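Local atomic coordinates of putative arsenate reductase (Streptococcus mutans UA159, PDB entry 3FZ4), a protein that is a putative arsenate reductase of the ArsC family, with a disulfide-forming cysteine pair that is probably redox-active. Residues M4-Y10 and R97-E103; D25-D29 and Y115-F120; K57-N61 and M93-R97. The protein carries 1 engineered substitution. All blocks are in the same frame, centred on the assembly; numbering follows the deposited sequence.

Overall arrangement
Contacts 1 and 2 build the thioredoxin-like part of the chain, and contact 3 joins the helical part inserted between its halves to the segment entering strand 99-102. Contact 1 pairs the two central strands of the sheet; contact 2, centred about 12 Å away, packs the end of helix 14-26 and Trp28 against the C-terminal turn. They touch where Phe7 CE1 meets Tyr115 OH at 3.4 Å. Contact 3 shares Arg97 with contact 1, their centres about 13 Å apart, whereas contacts 2 and 3 do not touch. Arg97 also packs on Cys13 of the Cys13-Cys16 disulfide, so contacts 1 and 3 meet beside the probable redox centre, and Tyr115 of contact 2 binds the sodium ion.

Contact 1: residues M4-Y10 and R97-E103; sequences MLTFYEY and RPLLVKE
Phe7 and Pro98 lie side by side on the tight face of this antiparallel strand pair, ring atom CE1 of Phe7 reaching Pro98 CB at 3.6 Å. With CG anti to the backbone N (chi1 176°), the Phe7 ring also passes Leu100 CD1, while Leu5 sets CD2 3.8 Å from Lys102 CB. Helix 14-26 covers Phe7 and Pro98. On the other face Tyr8 crosses Leu99 at CB, and its ring edge takes Val101 CG2 at 4.1 Å. Strands 5-9 and 99-102 are joined by paired backbone bonds; Thr6 N to Val101 O is 2.8 Å. The bond from Glu103 N to Met4 O, 2.9 Å, closes the end. There the packing opens to solvent: the selenomethionine at Met4, in one of its conformers, runs loosely alongside Glu103. At the other end Tyr10 CD2 sits 3.7 Å above the centre of one face of the Arg97 guanidinium, the two planes turned 44° apart. A weak hydrogen bond to Lys12 O and packing on Cys13 also hold Arg97. The N-H and C=O groups of Thr6 and Tyr8 are thus paired with those of Val101 and Leu99, while a cationic group is set beside the Cys13-Cys16 disulfide, at the probable redox centre.

Contact 2: residues D25-D29 and Y115-F120; sequences DLAWD and YEDLDF. With NA (sodium ion), chain B.
Trp28 reaches the C-terminal turn with the outer edge of its six-membered ring, CH2 coming 3.3 Å from the backbone O of Tyr115 and CZ3 lying 4.1 Å from Tyr115 CB. The apolar contacts carry most of the interface. Over one face of the indole, toward its rim, lies Phe120 CB; on the opposite face, in one conformer of Leu26, CD1 stands over the ring centre, so the indole lies between a neighbour in its own segment and the chain terminus. The Phe120 ring is inclined at 39° to the indole, its CD2 3.8 Å from Trp28 CZ3. In the same conformer Leu26 CD2 lies against Glu116 CG and comes 3.8 Å from Glu116 OE1.

Polar bonds stay within the turn or come from helix 14-26. Tyr115 O accepts Leu118 N at 2.9 Å, and Glu22 receives the backbone N of both Tyr115 and Glu116 on its two carboxylate oxygens.

Of these two segments only Tyr115 binds metal: its OH holds the sodium ion at 2.7 Å, in the plane of the ring, together with the backbone O atoms of Gln108 and Gly110. No hydrogen bond spans the two segments, so the fit of the indole and the Glu22 carboxylate, which accepts two backbone N-H groups of the turn, together join the C-terminal turn to helix 14-26, while Tyr115 ties it to the ion.

Contact 3: residues K57-N61 and M93-R97; sequences KKFFN and MLIKR
Met93, a selenomethionine, meets Asn61 through its backbone: Met93 O accepts Asn61 ND2 at 3.0 Å, almost in the plane of the amide. A chi1 of 180° swings the Asn61 amide away from its own backbone N and along the opposing chain to that oxygen. A water donating to both Met93 O and Asn61 O adds a second link. Leu94 O next takes Asn61 N at 2.8 Å, the donor lying 46° out of the carbonyl plane. The Leu94 side chain turns from the partner segment toward helices 65-69 and 81-90. Ile95 forms a single backbone bridge with Phe60; its CA lies 3.5 Å from Phe59 O, and its side chain packs on Leu88, which Phe60 also touches. Lys96 N then gives a nearly straight bond to Phe59 O, 2.9 Å and 176°, although the donor again stands well above the carbonyl plane. At Arg97 water takes over. One water accepts from Arg97 N and donates weakly to Asn61 OD1; another accepts from Asn61 ND2 and, at 2.9 Å, from Arg97 NH1, so both ends of the amide are linked to the arginine. This short bridged pairing of two loops, each following a 3-10 turn, joins the helical insertion of the ArsC fold to the segment leading into strand 99-102 through cis-Pro98, the cis-proline before a central strand that is characteristic of thioredoxin-like folds.

Contact 1: residues M4-Y10 and R97-E103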
loop_
_atom_site.group_PDB
_atom_site.type_symbol
_atom_site.label_atom_id
_atom_site.label_comp_id
_atom_site.label_asym_id
_atom_site.label_seq_id
_atom_site.Cartn_x
_atom_site.Cartn_y
_atom_site.Cartn_z
HETATM N N MSE A 4 -16.314 -0.078 3.299
HETATM C CA MSE A 4 -15.506 -1.223 3.690
HETATM C C MSE A 4 -14.140 -1.167 3.017
HETATM O O MSE A 4 -13.143 -1.584 3.622
HETATM C CB MSE A 4 -16.183 -2.527 3.296
HETATM C CG MSE A 4 -17.227 -2.987 4.273
HETATM SE SE MSE A 4 -17.592 -4.852 3.998
HETATM C CE MSE A 4 -17.857 -4.711 2.074
ATOM N N LEU A 5 -14.092 -0.659 1.775
ATOM C CA LEU A 5 -12.821 -0.578 1.019
ATOM C C LEU A 5 -12.165 0.773 1.131
ATOM O O LEU A 5 -12.799 1.833 0.947
ATOM C CB LEU A 5 -12.977 -0.894 -0.470
ATOM C CG LEU A 5 -13.460 -2.279 -0.863
ATOM C CD1 LEU A 5 -13.616 -2.330 -2.344
ATOM C CD2 LEU A 5 -12.477 -3.359 -0.425
ATOM N N THR A 6 -10.875 0.731 1.455
ATOM C CA THR A 6 -10.012 1.914 1.450
ATOM C C THR A 6 -8.967 1.729 0.328
ATOM O O THR A 6 -8.368 0.648 0.210
ATOM C CB THR A 6 -9.332 2.111 2.807
ATOM O OG1 THR A 6 -10.366 2.153 3.799
ATOM C CG2 THR A 6 -8.555 3.358 2.836
ATOM N N PHE A 7 -8.830 2.750 -0.506
ATOM C CA PHE A 7 -7.962 2.720 -1.684
ATOM C C PHE A 7 -6.898 3.800 -1.512
ATOM O O PHE A 7 -7.221 4.986 -1.519
ATOM C CB PHE A 7 -8.821 2.966 -2.933
ATOM C CG PHE A 7 -8.047 3.050 -4.209
ATOM C CD1 PHE A 7 -7.373 1.925 -4.723
ATOM C CD2 PHE A 7 -8.000 4.267 -4.908
ATOM C CE1 PHE A 7 -6.681 2.031 -5.947
ATOM C CE2 PHE A 7 -7.316 4.367 -6.131
ATOM C CZ PHE A 7 -6.630 3.265 -6.632
ATOM N N TYR A 8 -5.655 3.378 -1.310
ATOM C CA TYR A 8 -4.556 4.329 -1.150
ATOM C C TYR A 8 -3.891 4.578 -2.494
ATOM O O TYR A 8 -3.506 3.632 -3.191
ATOM C CB TYR A 8 -3.527 3.797 -0.176
ATOM C CG TYR A 8 -3.951 3.874 1.246
ATOM C CD1 TYR A 8 -3.697 5.024 1.970
ATOM C CD2 TYR A 8 -4.574 2.803 1.887
ATOM C CE1 TYR A 8 -4.101 5.145 3.287
ATOM C CE2 TYR A 8 -4.947 2.901 3.242
ATOM C CZ TYR A 8 -4.706 4.093 3.915
ATOM O OH TYR A 8 -5.086 4.233 5.246
ATOM N N GLU A 9 -3.752 5.847 -2.862
ATOM C CA GLU A 9 -3.316 6.222 -4.213
ATOM C C GLU A 9 -2.474 7.486 -4.141
ATOM O O GLU A 9 -2.282 8.058 -3.077
ATOM C CB GLU A 9 -4.532 6.442 -5.129
ATOM C CG GLU A 9 -5.473 7.532 -4.616
ATOM C CD GLU A 9 -6.427 8.022 -5.671
ATOM O OE1 GLU A 9 -6.142 7.804 -6.854
ATOM O OE2 GLU A 9 -7.445 8.604 -5.308
ATOM N N TYR A 10 -1.996 7.932 -5.291
ATOM C CA TYR A 10 -1.201 9.154 -5.413
ATOM C C TYR A 10 -1.453 9.724 -6.816
ATOM O O TYR A 10 -1.650 8.952 -7.736
ATOM C CB TYR A 10 0.269 8.769 -5.199
ATOM C CG TYR A 10 1.189 9.952 -5.136
ATOM C CD1 TYR A 10 1.108 10.887 -4.096
ATOM C CD2 TYR A 10 2.175 10.124 -6.104
ATOM C CE1 TYR A 10 1.971 12.016 -4.062
ATOM C CE2 TYR A 10 3.051 11.215 -6.061
ATOM C CZ TYR A 10 2.940 12.146 -5.044
ATOM O OH TYR A 10 3.799 13.226 -5.023
ATOM N N ARG A 97 2.239 1.356 -3.928
ATOM C CA ARG A 97 0.883 1.862 -4.214
ATOM C C ARG A 97 0.461 1.321 -5.579
ATOM O O ARG A 97 1.331 0.968 -6.389
ATOM C CB ARG A 97 0.828 3.398 -4.203
ATOM C CG ARG A 97 1.863 4.010 -5.123
ATOM C CD ARG A 97 1.733 5.492 -5.182
ATOM N NE ARG A 97 2.558 6.056 -6.240
ATOM C CZ ARG A 97 3.720 6.667 -6.043
ATOM N NH1 ARG A 97 4.363 7.165 -7.090
ATOM N NH2 ARG A 97 4.210 6.809 -4.819
ATOM N N PRO A 98 -0.836 1.202 -5.832
ATOM C CA PRO A 98 -1.918 1.399 -4.862
ATOM C C PRO A 98 -1.993 0.315 -3.799
ATOM O O PRO A 98 -1.370 -0.754 -3.924
ATOM C CB PRO A 98 -3.173 1.359 -5.724
ATOM C CG PRO A 98 -2.781 0.479 -6.899
ATOM C CD PRO A 98 -1.323 0.774 -7.153
ATOM N N LEU A 99 -2.771 0.584 -2.752
ATOM C CA LEU A 99 -3.147 -0.443 -1.786
ATOM C C LEU A 99 -4.654 -0.480 -1.720
ATOM O O LEU A 99 -5.314 0.562 -1.781
ATOM C CB LEU A 99 -2.681 -0.105 -0.381
ATOM C CG LEU A 99 -1.212 0.180 -0.172
ATOM C CD1 LEU A 99 -0.993 0.681 1.267
ATOM C CD2 LEU A 99 -0.371 -1.065 -0.450
ATOM N N LEU A 100 -5.193 -1.692 -1.654
ATOM C CA LEU A 100 -6.612 -1.899 -1.404
ATOM C C LEU A 100 -6.774 -2.626 -0.085
ATOM O O LEU A 100 -6.130 -3.643 0.149
ATOM C CB LEU A 100 -7.257 -2.653 -2.570
ATOM C CG LEU A 100 -8.785 -2.676 -2.565
ATOM C CD1 LEU A 100 -9.336 -1.299 -2.844
ATOM C CD2 LEU A 100 -9.312 -3.686 -3.570
ATOM N N VAL A 101 -7.590 -2.045 0.786
ATOM C CA VAL A 101 -7.736 -2.461 2.177
ATOM C C VAL A 101 -9.215 -2.671 2.428
ATOM O O VAL A 101 -10.027 -1.857 2.017
ATOM C CB VAL A 101 -7.137 -1.394 3.101
ATOM C CG1 VAL A 101 -7.275 -1.778 4.575
ATOM C CG2 VAL A 101 -5.674 -1.137 2.754
ATOM N N LYS A 102 -9.563 -3.765 3.105
ATOM C CA LYS A 102 -10.968 -4.060 3.411
ATOM C C LYS A 102 -11.107 -4.215 4.908
ATOM O O LYS A 102 -10.497 -5.095 5.507
ATOM C CB LYS A 102 -11.474 -5.323 2.704
ATOM C CG LYS A 102 -12.997 -5.495 2.776
ATOM C CD LYS A 102 -13.467 -6.671 1.917
ATOM C CE LYS A 102 -12.914 -8.010 2.451
ATOM N NZ LYS A 102 -13.539 -9.215 1.812
ATOM N N GLU A 103 -11.897 -3.329 5.510
ATOM C CA GLU A 103 -12.094 -3.346 6.969
ATOM C C GLU A 103 -10.752 -3.445 7.703
ATOM O O GLU A 103 -10.572 -4.225 8.631
ATOM C CB GLU A 103 -13.072 -4.448 7.410
ATOM C CG GLU A 103 -14.423 -4.289 6.717
ATOM C CD GLU A 103 -15.502 -5.286 7.124
ATOM O OE1 GLU A 103 -15.224 -6.494 7.263
ATOM O OE2 GLU A 103 -16.653 -4.839 7.269
#

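Contact 2: residues D25-D29 and Y115-F120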
loop_
_atom_site.group_PDB
_atom_site.type_symbol
_atom_site.label_atom_id
_atom_site.label_comp_id
_atom_site.label_asym_id
_atom_site.label_seq_id
_atom_site.Cartn_x
_atom_site.Cartn_y
_atom_site.Cartn_z
ATOM N N ASP A 25 -15.695 1.246 -12.522
ATOM C CA ASP A 25 -16.430 0.395 -13.455
ATOM C C ASP A 25 -17.227 -0.677 -12.699
ATOM O O ASP A 25 -18.347 -1.026 -13.091
ATOM C CB ASP A 25 -15.440 -0.225 -14.450
ATOM C CG ASP A 25 -16.111 -0.970 -15.551
ATOM O OD1 ASP A 25 -17.063 -0.421 -16.108
ATOM O OD2 ASP A 25 -15.668 -2.100 -15.859
ATOM N N LEU A 26 -16.670 -1.183 -11.598
ATOM C CA LEU A 26 -17.320 -2.205 -10.797
ATOM C C LEU A 26 -18.415 -1.606 -9.922
ATOM O O LEU A 26 -19.258 -2.331 -9.432
ATOM C CB LEU A 26 -16.290 -2.920 -9.898
ATOM C CG LEU A 26 -15.301 -3.860 -10.601
ATOM C CD1 LEU A 26 -14.024 -4.048 -9.789
ATOM C CD2 LEU A 26 -15.984 -5.205 -10.849
ATOM N N ALA A 27 -18.354 -0.282 -9.698
ATOM C CA ALA A 27 -19.261 0.415 -8.791
ATOM C C ALA A 27 -19.143 -0.135 -7.364
ATOM O O ALA A 27 -20.109 -0.220 -6.615
ATOM C CB ALA A 27 -20.732 0.449 -9.321
ATOM N N TRP A 28 -17.916 -0.515 -6.997
ATOM C CA TRP A 28 -17.638 -0.875 -5.611
ATOM C C TRP A 28 -17.482 0.399 -4.766
ATOM O O TRP A 28 -16.901 1.373 -5.232
ATOM C CB TRP A 28 -16.369 -1.699 -5.529
ATOM C CG TRP A 28 -16.517 -3.132 -5.984
ATOM C CD1 TRP A 28 -17.647 -3.744 -6.484
ATOM C CD2 TRP A 28 -15.475 -4.115 -6.041
ATOM N NE1 TRP A 28 -17.375 -5.051 -6.808
ATOM C CE2 TRP A 28 -16.049 -5.314 -6.543
ATOM C CE3 TRP A 28 -14.114 -4.115 -5.674
ATOM C CZ2 TRP A 28 -15.297 -6.488 -6.726
ATOM C CZ3 TRP A 28 -13.378 -5.285 -5.865
ATOM C CH2 TRP A 28 -13.979 -6.447 -6.373
ATOM N N ASP A 29 -18.024 0.406 -3.553
ATOM C CA ASP A 29 -17.797 1.547 -2.671
ATOM C C ASP A 29 -16.377 1.552 -2.158
ATOM O O ASP A 29 -15.863 0.537 -1.705
ATOM C CB ASP A 29 -18.759 1.538 -1.502
ATOM C CG ASP A 29 -20.181 1.593 -1.951
ATOM O OD1 ASP A 29 -20.708 2.711 -2.078
ATOM O OD2 ASP A 29 -20.745 0.527 -2.221
ATOM N N TYR A 115 -8.834 -6.145 -9.804
ATOM C CA TYR A 115 -9.522 -6.217 -8.527
ATOM C C TYR A 115 -10.734 -7.143 -8.580
ATOM O O TYR A 115 -11.128 -7.711 -7.555
ATOM C CB TYR A 115 -9.975 -4.829 -8.098
ATOM C CG TYR A 115 -8.892 -3.917 -7.584
ATOM C CD1 TYR A 115 -7.698 -4.420 -7.038
ATOM C CD2 TYR A 115 -9.091 -2.540 -7.618
ATOM C CE1 TYR A 115 -6.746 -3.556 -6.531
ATOM C CE2 TYR A 115 -8.163 -1.693 -7.058
ATOM C CZ TYR A 115 -6.995 -2.199 -6.521
ATOM O OH TYR A 115 -6.099 -1.300 -5.987
ATOM N N GLU A 116 -11.369 -7.248 -9.730
ATOM C CA GLU A 116 -12.575 -8.055 -9.794
ATOM C C GLU A 116 -12.328 -9.487 -9.345
ATOM O O GLU A 116 -13.254 -10.105 -8.776
ATOM C CB GLU A 116 -13.156 -8.050 -11.214
ATOM C CG GLU A 116 -14.498 -8.757 -11.287
ATOM C CD GLU A 116 -15.210 -8.643 -12.619
ATOM O OE1 GLU A 116 -14.849 -7.764 -13.435
ATOM O OE2 GLU A 116 -16.121 -9.482 -12.817
ATOM N N ASP A 117 -11.100 -9.970 -9.578
ATOM C CA ASP A 117 -10.677 -11.331 -9.164
ATOM C C ASP A 117 -10.842 -11.541 -7.638
ATOM O O ASP A 117 -11.039 -12.680 -7.194
ATOM C CB ASP A 117 -9.221 -11.660 -9.565
ATOM C CG ASP A 117 -8.947 -11.585 -11.079
ATOM O OD1 ASP A 117 -9.860 -11.400 -11.906
ATOM O OD2 ASP A 117 -7.746 -11.710 -11.424
ATOM N N LEU A 118 -10.802 -10.472 -6.838
ATOM C CA LEU A 118 -10.939 -10.591 -5.375
ATOM C C LEU A 118 -12.321 -11.109 -4.964
ATOM O O LEU A 118 -12.479 -11.735 -3.910
ATOM C CB LEU A 118 -10.656 -9.249 -4.719
ATOM C CG LEU A 118 -9.211 -8.758 -4.893
ATOM C CD1 LEU A 118 -9.171 -7.301 -4.545
ATOM C CD2 LEU A 118 -8.163 -9.535 -4.101
ATOM N N ASP A 119 -13.323 -10.826 -5.801
ATOM C CA ASP A 119 -14.663 -11.393 -5.685
ATOM C C ASP A 119 -15.408 -10.934 -4.451
ATOM O O ASP A 119 -16.014 -11.749 -3.744
ATOM C CB ASP A 119 -14.605 -12.930 -5.776
ATOM C CG ASP A 119 -15.980 -13.570 -5.945
ATOM O OD1 ASP A 119 -16.935 -12.923 -6.422
ATOM O OD2 ASP A 119 -16.118 -14.754 -5.593
ATOM N N PHE A 120 -15.356 -9.636 -4.181
ATOM C CA PHE A 120 -16.060 -9.083 -3.039
ATOM C C PHE A 120 -17.534 -8.933 -3.367
ATOM O O PHE A 120 -18.371 -9.032 -2.468
ATOM C CB PHE A 120 -15.461 -7.741 -2.601
ATOM C CG PHE A 120 -14.014 -7.821 -2.142
ATOM C CD1 PHE A 120 -13.507 -8.956 -1.507
ATOM C CD2 PHE A 120 -13.159 -6.732 -2.355
ATOM C CE1 PHE A 120 -12.180 -8.992 -1.074
ATOM C CE2 PHE A 120 -11.856 -6.771 -1.932
ATOM C CZ PHE A 120 -11.362 -7.902 -1.292
ATOM O OXT PHE A 120 -17.909 -8.724 -4.524
HETATM NA NA NA B . -4.010 -2.506 -4.795
#

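Contact 3: residues K57-N61 and M93-R97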
loop_
_atom_site.group_PDB
_atom_site.type_symbol
_atom_site.label_atom_id
_atom_site.label_comp_id
_atom_site.label_asym_id
_atom_site.label_seq_id
_atom_site.Cartn_x
_atom_site.Cartn_y
_atom_site.Cartn_z
ATOM N N LYS A 57 9.404 -6.804 1.570
ATOM C CA LYS A 57 9.743 -5.958 0.451
ATOM C C LYS A 57 8.521 -5.619 -0.421
ATOM O O LYS A 57 8.497 -4.592 -1.095
ATOM C CB LYS A 57 10.821 -6.659 -0.360
ATOM C CG LYS A 57 11.428 -5.782 -1.382
ATOM C CD LYS A 57 12.312 -6.586 -2.315
ATOM C CE LYS A 57 13.098 -5.667 -3.204
ATOM N NZ LYS A 57 13.671 -6.394 -4.368
ATOM N N LYS A 58 7.496 -6.479 -0.375
ATOM C CA LYS A 58 6.285 -6.249 -1.152
ATOM C C LYS A 58 5.532 -4.980 -0.732
ATOM O O LYS A 58 4.713 -4.457 -1.485
ATOM C CB LYS A 58 5.347 -7.449 -1.108
ATOM C CG LYS A 58 5.860 -8.591 -1.953
ATOM C CD LYS A 58 4.995 -9.833 -1.853
ATOM C CE LYS A 58 5.222 -10.760 -3.059
ATOM N NZ LYS A 58 6.589 -10.624 -3.683
ATOM N N PHE A 59 5.792 -4.500 0.483
ATOM C CA PHE A 59 5.165 -3.289 0.957
ATOM C C PHE A 59 5.888 -2.009 0.598
ATOM O O PHE A 59 5.364 -0.928 0.864
ATOM C CB PHE A 59 5.012 -3.360 2.481
ATOM C CG PHE A 59 3.975 -4.372 2.923
ATOM C CD1 PHE A 59 2.650 -3.985 3.137
ATOM C CD2 PHE A 59 4.342 -5.715 3.118
ATOM C CE1 PHE A 59 1.704 -4.912 3.520
ATOM C CE2 PHE A 59 3.396 -6.642 3.513
ATOM C CZ PHE A 59 2.089 -6.245 3.717
ATOM N N PHE A 60 7.085 -2.112 0.031
ATOM C CA PHE A 60 7.867 -0.943 -0.288
ATOM C C PHE A 60 7.815 -0.547 -1.743
ATOM O O PHE A 60 7.744 -1.394 -2.657
ATOM C CB PHE A 60 9.337 -1.169 0.066
ATOM C CG PHE A 60 9.607 -1.089 1.547
ATOM C CD1 PHE A 60 9.339 -2.193 2.379
ATOM C CD2 PHE A 60 10.098 0.091 2.109
ATOM C CE1 PHE A 60 9.563 -2.109 3.766
ATOM C CE2 PHE A 60 10.324 0.184 3.487
ATOM C CZ PHE A 60 10.070 -0.921 4.308
ATOM N N ASN A 61 7.889 0.758 -1.946
ATOM C CA ASN A 61 7.914 1.332 -3.287
ATOM C C ASN A 61 9.364 1.312 -3.781
ATOM O O ASN A 61 10.065 2.319 -3.739
ATOM C CB ASN A 61 7.365 2.754 -3.201
ATOM C CG ASN A 61 7.327 3.449 -4.509
ATOM O OD1 ASN A 61 7.394 2.834 -5.559
ATOM N ND2 ASN A 61 7.208 4.764 -4.456
HETATM N N MSE A 93 5.650 8.014 0.483
HETATM C CA MSE A 93 6.334 7.763 -0.782
HETATM C C MSE A 93 7.155 6.481 -0.728
HETATM O O MSE A 93 7.578 5.989 -1.770
HETATM C CB MSE A 93 7.273 8.915 -1.152
HETATM C CG MSE A 93 6.570 10.219 -1.542
HETATM SE SE MSE A 93 5.259 10.096 -3.011
HETATM C CE MSE A 93 3.739 9.404 -2.011
ATOM N N LEU A 94 7.386 5.954 0.478
ATOM C CA LEU A 94 8.095 4.677 0.672
ATOM C C LEU A 94 7.203 3.470 0.494
ATOM O O LEU A 94 7.706 2.370 0.321
ATOM C CB LEU A 94 8.701 4.609 2.081
ATOM C CG LEU A 94 9.962 5.443 2.269
ATOM C CD1 LEU A 94 10.423 5.465 3.738
ATOM C CD2 LEU A 94 11.052 4.912 1.325
ATOM N N ILE A 95 5.889 3.681 0.529
ATOM C CA ILE A 95 4.939 2.581 0.558
ATOM C C ILE A 95 4.529 2.204 -0.891
ATOM O O ILE A 95 4.316 3.073 -1.733
ATOM C CB ILE A 95 3.653 2.943 1.378
ATOM C CG1 ILE A 95 4.025 3.507 2.740
ATOM C CG2 ILE A 95 2.707 1.754 1.451
ATOM C CD1 ILE A 95 2.855 3.975 3.541
ATOM N N LYS A 96 4.470 0.915 -1.188
ATOM C CA LYS A 96 3.988 0.443 -2.477
ATOM C C LYS A 96 2.567 0.981 -2.694
ATOM O O LYS A 96 1.773 1.000 -1.739
ATOM C CB LYS A 96 3.973 -1.075 -2.422
ATOM C CG LYS A 96 3.488 -1.745 -3.671
ATOM C CD LYS A 96 4.356 -1.425 -4.863
ATOM C CE LYS A 96 4.021 -2.367 -5.999
ATOM N NZ LYS A 96 4.645 -1.998 -7.295
ATOM N N ARG A 97 2.239 1.356 -3.928
ATOM C CA ARG A 97 0.883 1.862 -4.214
ATOM C C ARG A 97 0.461 1.321 -5.579
ATOM O O ARG A 97 1.331 0.968 -6.389
ATOM C CB ARG A 97 0.828 3.398 -4.203
ATOM C CG ARG A 97 1.863 4.010 -5.123
ATOM C CD ARG A 97 1.733 5.492 -5.182
ATOM N NE ARG A 97 2.558 6.056 -6.240
ATOM C CZ ARG A 97 3.720 6.667 -6.043
ATOM N NH1 ARG A 97 4.363 7.165 -7.090
ATOM N NH2 ARG A 97 4.210 6.809 -4.819
HETATM O O HOH W 1 10.342 4.908 -2.573
HETATM O O HOH W 2 4.594 1.638 -5.943
HETATM O O HOH W 3 7.229 6.984 -6.559
#